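Local structure of putative sugar ABC transporter, substrate-binding protein (Clostridium phytofermentans, 4WZZ) at residues Q90-K93 against D99-T102; Q230-L235 against Q260-S265; A226-T231 against I252-K257. The protein binds L-rhamnose in the cleft between its two lobes and probably serves as the sugar-capturing component of an ABC transporter. All coordinates share one frame; numbering follows the deposited sequence.

Interaction 1. Residues Q90-K93 against D99-T102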
loop_
_atom_site.group_PDB
_atom_site.type_symbol
_atom_site.label_atom_id
_atom_site.label_comp_id
_atom_site.label_asym_id
_atom_site.label_seq_id
_atom_site.Cartn_x
_atom_site.Cartn_y
_atom_site.Cartn_z
ATOM N N GLN A 90 -8.378 9.727 10.624
ATOM C CA GLN A 90 -9.358 10.176 9.659
ATOM C C GLN A 90 -9.349 9.287 8.429
ATOM O O GLN A 90 -8.285 8.895 7.917
ATOM C CB GLN A 90 -9.102 11.604 9.233
ATOM C CG GLN A 90 -9.618 12.621 10.225
ATOM C CD GLN A 90 -9.391 14.022 9.742
ATOM O OE1 GLN A 90 -10.289 14.657 9.203
ATOM N NE2 GLN A 90 -8.171 14.508 9.915
ATOM N N GLU A 91 -10.566 8.994 7.978
ATOM C CA GLU A 91 -10.813 8.172 6.809
ATOM C C GLU A 91 -11.535 9.038 5.775
ATOM O O GLU A 91 -12.721 9.350 5.945
ATOM C CB GLU A 91 -11.705 6.971 7.161
ATOM C CG GLU A 91 -11.038 5.912 8.081
ATOM C CD GLU A 91 -11.856 4.625 8.182
ATOM O OE1 GLU A 91 -13.070 4.731 8.134
ATOM O OE2 GLU A 91 -11.281 3.531 8.315
ATOM N N PRO A 92 -10.823 9.456 4.715
ATOM C CA PRO A 92 -11.511 10.206 3.649
ATOM C C PRO A 92 -12.695 9.422 3.074
ATOM O O PRO A 92 -12.642 8.201 2.939
ATOM C CB PRO A 92 -10.414 10.407 2.595
ATOM C CG PRO A 92 -9.116 10.404 3.414
ATOM C CD PRO A 92 -9.375 9.353 4.482
ATOM N N LYS A 93 -13.768 10.135 2.739
ATOM C CA LYS A 93 -14.975 9.500 2.214
ATOM C C LYS A 93 -14.684 8.651 0.983
ATOM O O LYS A 93 -15.234 7.556 0.824
ATOM C CB LYS A 93 -16.035 10.554 1.868
ATOM C CG LYS A 93 -17.372 9.932 1.459
ATOM C CD LYS A 93 -17.897 10.524 0.157
ATOM C CE LYS A 93 -18.229 11.998 0.288
ATOM N NZ LYS A 93 -19.523 12.240 0.997
ATOM N N ASP A 99 -11.102 14.786 -1.000
ATOM C CA ASP A 99 -11.596 14.365 0.304
ATOM C C ASP A 99 -10.485 14.343 1.338
ATOM O O ASP A 99 -10.725 14.564 2.521
ATOM C CB ASP A 99 -12.311 13.012 0.217
ATOM C CG ASP A 99 -13.682 13.121 -0.418
ATOM O OD1 ASP A 99 -14.167 14.265 -0.590
ATOM O OD2 ASP A 99 -14.292 12.076 -0.724
ATOM N N GLN A 100 -9.260 14.113 0.893
ATOM C CA GLN A 100 -8.110 14.150 1.787
ATOM C C GLN A 100 -7.730 15.532 2.270
ATOM O O GLN A 100 -7.313 15.712 3.412
ATOM C CB GLN A 100 -6.891 13.500 1.128
ATOM C CG GLN A 100 -6.544 12.275 1.839
ATOM C CD GLN A 100 -5.402 11.500 1.261
ATOM O OE1 GLN A 100 -4.781 11.884 0.258
ATOM N NE2 GLN A 100 -5.107 10.373 1.905
ATOM N N ILE A 101 -7.844 16.511 1.387
ATOM C CA ILE A 101 -7.535 17.869 1.732
ATOM C C ILE A 101 -8.465 18.330 2.848
ATOM O O ILE A 101 -8.047 19.014 3.775
ATOM C CB ILE A 101 -7.660 18.770 0.496
ATOM C CG1 ILE A 101 -6.510 18.455 -0.468
ATOM C CG2 ILE A 101 -7.631 20.214 0.918
ATOM C CD1 ILE A 101 -6.730 18.924 -1.910
ATOM N N THR A 102 -9.727 17.928 2.776
ATOM C CA THR A 102 -10.661 18.249 3.835
ATOM C C THR A 102 -10.133 17.707 5.169
ATOM O O THR A 102 -10.185 18.393 6.185
ATOM C CB THR A 102 -12.046 17.666 3.526
ATOM O OG1 THR A 102 -12.534 18.271 2.328
ATOM C CG2 THR A 102 -13.018 17.930 4.661
HETATM O O HOH W 1 -13.581 13.104 3.524
#
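Pro92 lays its pyrrolidine ring over the first turns of helix 97-110, overlapping the aliphatic parts of Asp99 and Gln100. The backbones come closest at the same place, with CA of Pro92 5.3 Å from CA of Asp99. Two carbons of the ring divide the work: Pro92 CB rests on Asp99 CB at 4.0 Å, while Pro92 CG meets Gln100 CG at 3.5 Å. Beyond that methylene the Gln100 chain runs on extended (chi2 177°), which carries its amide past the proline, where OE1 accepts from Asn120 N and NE2 donates to the carbonyls of Ala118 and Val61. The buried amide is thus held through both of its ends.

Lys93 meets Asp99 with carbon rather than charge. Its CB lies 3.5 Å from Asp99 OD2, and the chain, bent at chi2, chi3 and chi4, leaves NZ of Lys93 5.5 Å from that oxygen, too far for a salt bridge, though the opposite charges may still attract weakly. The stronger partner of OD2 is the hydroxyl of Ser94. A water also spans the gap, accepting from Lys93 N at 3.1 Å and donating weakly to Asp99 O at 3.4 Å.

Pro92 also touches Ile60 of the neighbouring strand 56-60, so the ring contacts both sheet and helix. The arrangement is that of a beta-alpha connection in a Rossmann-like lobe of a periplasmic binding protein: the chain leaves the edge strand 86-90 and folds back against the start of the next helix.

Interaction 2. Residues Q230-L235 against Q260-S265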
loop_
_atom_site.group_PDB
_atom_site.type_symbol
_atom_site.label_atom_id
_atom_site.label_comp_id
_atom_site.label_asym_id
_atom_site.label_seq_id
_atom_site.Cartn_x
_atom_site.Cartn_y
_atom_site.Cartn_z
ATOM N N GLN A 230 -14.899 -3.167 -13.030
ATOM C CA GLN A 230 -13.707 -3.122 -13.876
ATOM C C GLN A 230 -13.172 -4.518 -14.169
ATOM O O GLN A 230 -12.629 -4.750 -15.237
ATOM C CB GLN A 230 -12.624 -2.223 -13.278
ATOM C CG GLN A 230 -13.005 -0.750 -13.304
ATOM C CD GLN A 230 -13.354 -0.248 -14.690
ATOM O OE1 GLN A 230 -12.632 -0.473 -15.652
ATOM N NE2 GLN A 230 -14.502 0.414 -14.802
ATOM N N THR A 231 -13.325 -5.457 -13.242
ATOM C CA THR A 231 -12.952 -6.838 -13.531
ATOM C C THR A 231 -13.799 -7.362 -14.685
ATOM O O THR A 231 -13.273 -8.000 -15.589
ATOM C CB THR A 231 -13.091 -7.760 -12.290
ATOM O OG1 THR A 231 -12.259 -7.252 -11.246
ATOM C CG2 THR A 231 -12.649 -9.190 -12.615
ATOM N N GLU A 232 -15.103 -7.104 -14.660
ATOM C CA GLU A 232 -15.978 -7.519 -15.772
ATOM C C GLU A 232 -15.546 -6.852 -17.075
ATOM O O GLU A 232 -15.564 -7.480 -18.134
ATOM C CB GLU A 232 -17.450 -7.189 -15.480
ATOM C CG GLU A 232 -17.998 -8.036 -14.333
ATOM C CD GLU A 232 -19.516 -8.069 -14.271
ATOM O OE1 GLU A 232 -20.106 -7.163 -13.653
ATOM O OE2 GLU A 232 -20.111 -9.002 -14.849
ATOM N N ALA A 233 -15.133 -5.587 -16.983
ATOM C CA ALA A 233 -14.676 -4.849 -18.161
ATOM C C ALA A 233 -13.406 -5.455 -18.737
ATOM O O ALA A 233 -13.262 -5.533 -19.964
ATOM C CB ALA A 233 -14.436 -3.376 -17.817
ATOM N N ILE A 234 -12.473 -5.843 -17.859
ATOM C CA ILE A 234 -11.260 -6.533 -18.285
ATOM C C ILE A 234 -11.617 -7.814 -19.072
ATOM O O ILE A 234 -11.109 -8.063 -20.179
ATOM C CB ILE A 234 -10.359 -6.887 -17.091
ATOM C CG1 ILE A 234 -9.737 -5.606 -16.519
ATOM C CG2 ILE A 234 -9.298 -7.906 -17.507
ATOM C CD1 ILE A 234 -9.121 -5.784 -15.176
ATOM N N LEU A 235 -12.515 -8.605 -18.504
ATOM C CA LEU A 235 -12.901 -9.884 -19.087
ATOM C C LEU A 235 -13.600 -9.698 -20.440
ATOM O O LEU A 235 -13.394 -10.480 -21.366
ATOM C CB LEU A 235 -13.801 -10.648 -18.107
ATOM C CG LEU A 235 -13.125 -11.148 -16.827
ATOM C CD1 LEU A 235 -14.163 -11.678 -15.859
ATOM C CD2 LEU A 235 -12.068 -12.206 -17.092
ATOM N N GLN A 260 -14.798 -16.005 -9.258
ATOM C CA GLN A 260 -15.508 -17.134 -8.654
ATOM C C GLN A 260 -16.949 -17.180 -9.137
ATOM O O GLN A 260 -17.458 -18.244 -9.537
ATOM C CB GLN A 260 -15.465 -17.054 -7.128
ATOM C CG GLN A 260 -16.067 -18.250 -6.427
ATOM C CD GLN A 260 -16.018 -18.092 -4.917
ATOM O OE1 GLN A 260 -15.166 -18.671 -4.244
ATOM N NE2 GLN A 260 -16.923 -17.291 -4.381
ATOM N N ASP A 261 -17.628 -16.040 -9.111
ATOM C CA ASP A 261 -19.036 -16.012 -9.517
ATOM C C ASP A 261 -19.213 -16.438 -10.972
ATOM O O ASP A 261 -20.205 -17.082 -11.316
ATOM C CB ASP A 261 -19.643 -14.623 -9.325
ATOM C CG ASP A 261 -19.922 -14.294 -7.863
ATOM O OD1 ASP A 261 -19.876 -15.201 -6.995
ATOM O OD2 ASP A 261 -20.188 -13.104 -7.589
ATOM N N LYS A 262 -18.264 -16.081 -11.827
ATOM C CA LYS A 262 -18.353 -16.410 -13.247
ATOM C C LYS A 262 -17.821 -17.797 -13.586
ATOM O O LYS A 262 -17.876 -18.218 -14.739
ATOM C CB LYS A 262 -17.602 -15.390 -14.075
ATOM C CG LYS A 262 -18.230 -14.009 -14.032
ATOM C CD LYS A 262 -17.398 -13.017 -14.797
ATOM C CE LYS A 262 -18.119 -11.684 -14.959
ATOM N NZ LYS A 262 -19.291 -11.782 -15.881
ATOM N N GLY A 263 -17.283 -18.503 -12.603
ATOM C CA GLY A 263 -16.824 -19.858 -12.848
ATOM C C GLY A 263 -15.507 -19.921 -13.602
ATOM O O GLY A 263 -15.214 -20.936 -14.251
ATOM N N LEU A 264 -14.691 -18.862 -13.482
ATOM C CA LEU A 264 -13.496 -18.702 -14.302
ATOM C C LEU A 264 -12.177 -19.051 -13.609
ATOM O O LEU A 264 -11.114 -18.871 -14.200
ATOM C CB LEU A 264 -13.411 -17.249 -14.810
ATOM C CG LEU A 264 -14.375 -16.894 -15.943
ATOM C CD1 LEU A 264 -14.381 -15.376 -16.169
ATOM C CD2 LEU A 264 -14.006 -17.621 -17.231
ATOM N N SER A 265 -12.239 -19.551 -12.377
ATOM C CA SER A 265 -11.039 -19.713 -11.556
ATOM C C SER A 265 -10.033 -20.675 -12.150
ATOM O O SER A 265 -8.839 -20.606 -11.837
ATOM C CB SER A 265 -11.442 -20.181 -10.155
ATOM O OG SER A 265 -12.233 -19.174 -9.544
#
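At the surface of the lobe built on the parallel sheet 212-219, 179-185, 243-246, 269-272, helix 224-237 meets the turn that closes helix 249-261, and the contact combines one salt bridge with a small apolar patch. The turn is a Schellman motif: Gly263, with a positive phi of 76°, is the first residue to leave helical geometry, and its N bonds back to Gln260 O at 3.1 Å. This reversal places Lys262 and Leu264, on either side of the glycine in sequence, where both face helix 224-237.

Lys262 reaches across with an extended chain that bends only at its last torsion (chi4 -69°), turning NZ toward the carboxylate of Glu232. NZ of Lys262 donates to OE2 of Glu232 at 3.1 Å, and OE2 accepts through its anti lone pair, the one directed away from the other carboxylate oxygen. The two side chains meet at about a right angle, and CE of Lys262 lies 3.7 Å from CG of Glu232, so methylene contact accompanies the charge pair.

About one helical turn on from Glu232, Leu235 touches both residues of the turn. Its CD1 touches Lys262 CD at 3.7 Å, the two chains lying alongside with opposite headings. The same Leu235 CD1 meets Leu264 CD1, also at 3.7 Å, and here the leucines point at one another tip to tip. Leu259 and Ile241 also touch Leu235.

Both charged residues are exposed, so solvent probably screens their attraction. Because one lysine offers its butyl chain to Leu235 and its ammonium to Glu232, a single side chain spans the apolar and ionic halves of the contact.

Interaction 3. Residues A226-T231 against I252-K257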
loop_
_atom_site.group_PDB
_atom_site.type_symbol
_atom_site.label_atom_id
_atom_site.label_comp_id
_atom_site.label_asym_id
_atom_site.label_seq_id
_atom_site.Cartn_x
_atom_site.Cartn_y
_atom_site.Cartn_z
ATOM N N ALA A 226 -16.822 -0.688 -7.866
ATOM C CA ALA A 226 -16.075 -0.243 -9.028
ATOM C C ALA A 226 -15.042 -1.297 -9.441
ATOM O O ALA A 226 -14.824 -1.539 -10.618
ATOM C CB ALA A 226 -15.389 1.080 -8.741
ATOM N N SER A 227 -14.428 -1.949 -8.469
ATOM C CA SER A 227 -13.417 -2.945 -8.794
ATOM C C SER A 227 -14.047 -4.205 -9.409
ATOM O O SER A 227 -13.496 -4.780 -10.343
ATOM C CB SER A 227 -12.586 -3.297 -7.574
ATOM O OG SER A 227 -11.838 -2.183 -7.151
ATOM N N CYS A 228 -15.225 -4.587 -8.933
ATOM C CA CYS A 228 -15.970 -5.685 -9.570
ATOM C C CYS A 228 -16.318 -5.325 -11.005
ATOM O O CYS A 228 -16.122 -6.136 -11.937
ATOM C CB CYS A 228 -17.252 -6.029 -8.795
ATOM S SG CYS A 228 -16.956 -6.843 -7.199
ATOM N N ASP A 229 -16.836 -4.112 -11.194
ATOM C CA ASP A 229 -17.234 -3.658 -12.523
ATOM C C ASP A 229 -16.052 -3.633 -13.492
ATOM O O ASP A 229 -16.173 -4.039 -14.644
ATOM C CB ASP A 229 -17.886 -2.270 -12.456
ATOM C CG ASP A 229 -19.252 -2.269 -11.729
ATOM O OD1 ASP A 229 -19.828 -3.342 -11.467
ATOM O OD2 ASP A 229 -19.747 -1.168 -11.419
ATOM N N GLN A 230 -14.899 -3.167 -13.030
ATOM C CA GLN A 230 -13.707 -3.122 -13.876
ATOM C C GLN A 230 -13.172 -4.518 -14.169
ATOM O O GLN A 230 -12.629 -4.750 -15.237
ATOM C CB GLN A 230 -12.624 -2.223 -13.278
ATOM C CG GLN A 230 -13.005 -0.750 -13.304
ATOM C CD GLN A 230 -13.354 -0.248 -14.690
ATOM O OE1 GLN A 230 -12.632 -0.473 -15.652
ATOM N NE2 GLN A 230 -14.502 0.414 -14.802
ATOM N N THR A 231 -13.325 -5.457 -13.242
ATOM C CA THR A 231 -12.952 -6.838 -13.531
ATOM C C THR A 231 -13.799 -7.362 -14.685
ATOM O O THR A 231 -13.273 -8.000 -15.589
ATOM C CB THR A 231 -13.091 -7.760 -12.290
ATOM O OG1 THR A 231 -12.259 -7.252 -11.246
ATOM C CG2 THR A 231 -12.649 -9.190 -12.615
ATOM N N ILE A 252 -8.093 -6.783 -5.541
ATOM C CA ILE A 252 -7.844 -8.212 -5.679
ATOM C C ILE A 252 -9.001 -9.026 -5.102
ATOM O O ILE A 252 -9.410 -10.030 -5.682
ATOM C CB ILE A 252 -6.478 -8.640 -5.113
ATOM C CG1 ILE A 252 -6.099 -10.036 -5.635
ATOM C CG2 ILE A 252 -6.453 -8.549 -3.583
ATOM C CD1 ILE A 252 -4.764 -10.526 -5.111
HETATM N N MSE A 253 -9.561 -8.612 -3.981
HETATM C CA MSE A 253 -10.653 -9.411 -3.442
HETATM C C MSE A 253 -11.936 -9.241 -4.266
HETATM O O MSE A 253 -12.732 -10.178 -4.383
HETATM C CB MSE A 253 -10.844 -9.216 -1.937
HETATM C CG MSE A 253 -11.155 -7.819 -1.444
HETATM SE SE MSE A 253 -13.019 -7.328 -1.582
HETATM C CE MSE A 253 -13.860 -9.062 -1.829
ATOM N N ALA A 254 -12.118 -8.078 -4.883
ATOM C CA ALA A 254 -13.252 -7.875 -5.764
ATOM C C ALA A 254 -13.106 -8.734 -7.013
ATOM O O ALA A 254 -14.064 -9.380 -7.419
ATOM C CB ALA A 254 -13.394 -6.393 -6.136
ATOM N N ALA A 255 -11.915 -8.731 -7.610
ATOM C CA ALA A 255 -11.673 -9.546 -8.795
ATOM C C ALA A 255 -11.876 -11.025 -8.452
ATOM O O ALA A 255 -12.421 -11.802 -9.249
ATOM C CB ALA A 255 -10.269 -9.298 -9.304
ATOM N N ALA A 256 -11.394 -11.444 -7.286
ATOM C CA ALA A 256 -11.571 -12.848 -6.893
ATOM C C ALA A 256 -13.041 -13.241 -6.841
ATOM O O ALA A 256 -13.440 -14.344 -7.284
ATOM C CB ALA A 256 -10.916 -13.098 -5.558
ATOM N N LYS A 257 -13.851 -12.356 -6.289
ATOM C CA LYS A 257 -15.282 -12.586 -6.170
ATOM C C LYS A 257 -15.924 -12.736 -7.542
ATOM O O LYS A 257 -16.696 -13.659 -7.777
ATOM C CB LYS A 257 -15.946 -11.442 -5.390
ATOM C CG LYS A 257 -17.460 -11.562 -5.257
ATOM C CD LYS A 257 -17.891 -12.852 -4.559
ATOM C CE LYS A 257 -19.297 -12.751 -3.934
ATOM N NZ LYS A 257 -20.374 -12.475 -4.931
#
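Ala254, Cys228 and Thr231 have the most surface buried where helices 224-237 and 249-261 pack. The local axes approach to 8.1 Å and cross at -53°. Such closeness is matched by small side chains: CA of Cys228 is only 5.2 Å from CA of Ala254.

The methyl of Ala254 points at the opposing helix and enters between two neighbouring residues, with CB 3.5 Å from Ser227 CB and 3.7 Å from Cys228 SG. Ser227 meets Ala254 through its methylene, while its hydroxyl is hydrogen-bonded to Glu223 O, just ahead of the helix.

One turn on, Thr231 straddles Ala255. Its OG1 comes within 3.4 Å of Ala255 CA, and its CG2 lies 4.0 Å from the same CA. With chi1 at -59°, OG1 lies beside its own backbone N and can donate to Ser227 O at 2.9 Å. That carbonyl also accepts from Thr231 N, the two donors arriving from opposite faces of its plane.

Both hydroxyls thus bond to backbone carbonyls on their own side of the interface, Glu223 O and Ser227 O, which implies that this buried interface is joined by van der Waals packing of small groups rather than by polar bonds between the helices.

Interactions 2 and 3 follow one another along the same pairing, interaction 2 lying where helix 249-261 ends in its turn: both use helices 224-237 and 249-261, share Gln230 and Thr231, and have centres 8 Å apart. The pairing changes along it, from buried small residues in interaction 3 to a surface contact of one ion pair and two leucines in interaction 2. Interaction 1 belongs to the other lobe, its centre 23 Å from that of interaction 3 and 31 Å from that of interaction 2, without touch. The bound rhamnose lies between the lobes: side chains of Gln100 in interaction 1 and Ser227 in interaction 3 are each about 9 Å from it, so neither is in direct contact with the sugar.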